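Local atomic coordinates of putative lipoprotein (Pectobacterium atrosepticum SCRI1043, PDB entry 3BDU), a protein that is of unknown function but is probably a membrane-anchored bacterial lipoprotein, its small all-beta DUF903 domain belonging to the SH3-like clan. Residues A[40-43]-A[44-48]. Numbering follows the deposited sequence.
Sequences QQIN and RDNVK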
ATOM      1  N   GLN A  40     -13.677   6.094 -18.837  1.00 19.52           N
ATOM      2  CA  GLN A  40     -12.813   4.961 -18.518  1.00 19.29           C
ATOM      3  C   GLN A  40     -12.185   5.133 -17.139  1.00 18.63           C
ATOM      4  O   GLN A  40     -12.103   6.246 -16.621  1.00 15.86           O
ATOM      5  CB  GLN A  40     -11.680   4.874 -19.546  1.00 21.42           C
ATOM      6  CG  GLN A  40     -12.130   4.958 -20.994  1.00 26.34           C
ATOM      7  CD  GLN A  40     -12.392   3.601 -21.600  1.00 28.69           C
ATOM      8  OE1 GLN A  40     -12.901   3.493 -22.714  1.00 33.27           O
ATOM      9  NE2 GLN A  40     -12.033   2.552 -20.874  1.00 30.70           N
ATOM     10  N   GLN A  41     -11.741   4.019 -16.564  1.00 16.28           N
ATOM     11  CA  GLN A  41     -11.062   4.016 -15.275  1.00 15.27           C
ATOM     12  C   GLN A  41      -9.884   3.072 -15.431  1.00 16.02           C
ATOM     13  O   GLN A  41      -9.983   2.057 -16.119  1.00 17.14           O
ATOM     14  CB  GLN A  41     -11.977   3.511 -14.160  1.00 15.87           C
ATOM     15  CG  GLN A  41     -13.278   4.292 -14.002  1.00 18.76           C
ATOM     16  CD  GLN A  41     -13.459   4.836 -12.596  1.00 18.64           C
ATOM     17  OE1 GLN A  41     -12.657   4.554 -11.706  1.00 17.26           O
ATOM     18  NE2 GLN A  41     -14.519   5.618 -12.387  1.00 16.55           N
ATOM     19  N   ILE A  42      -8.764   3.410 -14.805  1.00 15.30           N
ATOM     20  CA  ILE A  42      -7.579   2.574 -14.892  1.00 14.65           C
ATOM     21  C   ILE A  42      -6.900   2.505 -13.528  1.00 14.77           C
ATOM     22  O   ILE A  42      -6.787   3.516 -12.834  1.00 15.62           O
ATOM     23  CB  ILE A  42      -6.595   3.132 -15.953  1.00 14.39           C
ATOM     24  CG1 ILE A  42      -5.350   2.252 -16.025  1.00 13.59           C
ATOM     25  CG2 ILE A  42      -6.209   4.578 -15.610  1.00 17.03           C
ATOM     26  CD1 ILE A  42      -4.406   2.646 -17.145  1.00 14.16           C
ATOM     27  N   ASN A  43      -6.474   1.309 -13.134  1.00 13.18           N
ATOM     28  CA  ASN A  43      -5.795   1.122 -11.851  1.00 13.96           C
ATOM     29  C   ASN A  43      -4.597   2.084 -11.747  1.00 13.00           C
ATOM     30  O   ASN A  43      -3.767   2.152 -12.654  1.00 13.14           O
ATOM     31  CB  ASN A  43      -5.318  -0.332 -11.723  1.00 13.95           C
ATOM     32  CG  ASN A  43      -4.859  -0.682 -10.314  1.00 14.50           C
ATOM     33  OD1 ASN A  43      -3.990  -0.015  -9.749  1.00 17.86           O
ATOM     34  ND2 ASN A  43      -5.440  -1.733  -9.742  1.00 13.78           N
ATOM     35  N   ARG A  44      -4.507   2.819 -10.639  1.00 13.00           N
ATOM     36  CA  ARG A  44      -3.418   3.776 -10.428  1.00 15.08           C
ATOM     37  C   ARG A  44      -2.050   3.116 -10.573  1.00 15.32           C
ATOM     38  O   ARG A  44      -1.081   3.765 -10.959  1.00 15.22           O
ATOM     39  CB  ARG A  44      -3.505   4.397  -9.023  1.00 17.62           C
ATOM     40  CG  ARG A  44      -4.782   5.167  -8.726  1.00 21.21           C
ATOM     41  CD  ARG A  44      -4.854   5.540  -7.242  1.00 26.60           C
ATOM     42  NE  ARG A  44      -3.678   6.294  -6.816  1.00 28.81           N
ATOM     43  CZ  ARG A  44      -3.478   6.732  -5.579  1.00 31.56           C
ATOM     44  NH1 ARG A  44      -4.380   6.489  -4.636  1.00 33.08           N
ATOM     45  NH2 ARG A  44      -2.378   7.420  -5.287  1.00 30.69           N
ATOM     46  N   ASP A  45      -1.968   1.832 -10.241  1.00 13.62           N
ATOM     47  CA  ASP A  45      -0.696   1.118 -10.342  1.00 17.43           C
ATOM     48  C   ASP A  45      -0.260   0.891 -11.786  1.00 17.52           C
ATOM     49  O   ASP A  45       0.904   0.586 -12.045  1.00 18.72           O
ATOM     50  CB  ASP A  45      -0.771  -0.222  -9.606  1.00 19.63           C
ATOM     51  CG  ASP A  45      -0.996  -0.049  -8.115  1.00 23.98           C
ATOM     52  OD1 ASP A  45      -0.459   0.929  -7.553  1.00 23.99           O
ATOM     53  OD2 ASP A  45      -1.696  -0.889  -7.505  1.00 27.11           O
ATOM     54  N   ASN A  46      -1.181   1.067 -12.727  1.00 15.26           N
ATOM     55  CA  ASN A  46      -0.858   0.871 -14.134  1.00 17.31           C
ATOM     56  C   ASN A  46      -0.587   2.190 -14.849  1.00 17.49           C
ATOM     57  O   ASN A  46      -0.469   2.216 -16.074  1.00 17.50           O
ATOM     58  CB  ASN A  46      -1.988   0.135 -14.858  1.00 20.21           C
ATOM     59  CG  ASN A  46      -1.538  -0.456 -16.193  1.00 26.67           C
ATOM     60  OD1 ASN A  46      -2.357  -0.769 -17.058  1.00 30.04           O
ATOM     61  ND2 ASN A  46      -0.224  -0.624 -16.355  1.00 26.63           N
ATOM     62  N   VAL A  47      -0.505   3.282 -14.093  1.00 15.36           N
ATOM     63  CA  VAL A  47      -0.231   4.587 -14.685  1.00 15.91           C
ATOM     64  C   VAL A  47       1.157   5.038 -14.249  1.00 18.76           C
ATOM     65  O   VAL A  47       1.390   5.360 -13.076  1.00 18.42           O
ATOM     66  CB  VAL A  47      -1.282   5.646 -14.268  1.00 17.28           C
ATOM     67  CG1 VAL A  47      -0.941   6.991 -14.903  1.00 19.13           C
ATOM     68  CG2 VAL A  47      -2.675   5.200 -14.710  1.00 16.48           C
ATOM     69  N   LYS A  48       2.079   5.055 -15.207  1.00 19.80           N
ATOM     70  CA  LYS A  48       3.457   5.445 -14.944  1.00 20.75           C
ATOM     71  C   LYS A  48       3.662   6.954 -14.966  1.00 20.02           C
ATOM     72  O   LYS A  48       4.239   7.523 -14.040  1.00 18.19           O
ATOM     73  CB  LYS A  48       4.377   4.787 -15.979  1.00 24.23           C
ATOM     74  CG  LYS A  48       5.851   5.075 -15.782  1.00 28.31           C
ATOM     75  CD  LYS A  48       6.691   4.314 -16.796  1.00 31.39           C
ATOM     76  CE  LYS A  48       8.180   4.465 -16.504  1.00 34.93           C
ATOM     77  NZ  LYS A  48       9.025   3.761 -17.512  1.00 37.76           N
TER
HETATM   78  O   HOH W   1      -4.150  -2.153  -7.118  1.00 25.52           O
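With CG of N43 swung anti to its own backbone nitrogen (chi1 -168°) and the amide rotated to chi2 -55°, OD1 is carried forward over the start of the 3-10 turn formed by 44-46. There it accepts the backbone N-H of D45: N43 OD1 to D45 N is 2.8 Å, with the donor in the plane of the amide and on a lone pair. This is an Asx turn, and a short amide suits the place because its oxygen satisfies a turn N-H while ND2 stays available as a donor. ND2 gives one hydrogen to a water 3.0 Å from it, which in turn donates to D45 OD2 at 2.8 Å, so the carboxylate is tied back to N43.

A second, main-chain bond closes the overlapping 3-10 turn: N46 N donates to N43 O at 2.8 Å, from about 50° out of the carbonyl plane. On the apolar side, the extended I42 lays CG2 against V47 CG2 at 3.7 Å. These beta-branched residues suit the extended backbone before and after the turn and close its base.

As in SH3-like barrels, the short 3-10 turn leads into the last strand, joining 39-42 to 47-52, which belong to different antiparallel sheets; V47 also touches I30 of strand 30-33. N43 ND2 also donates to V47 O of a neighbouring subunit, and residues 40-42 of this chain pair antiparallel with a strand of that same subunit.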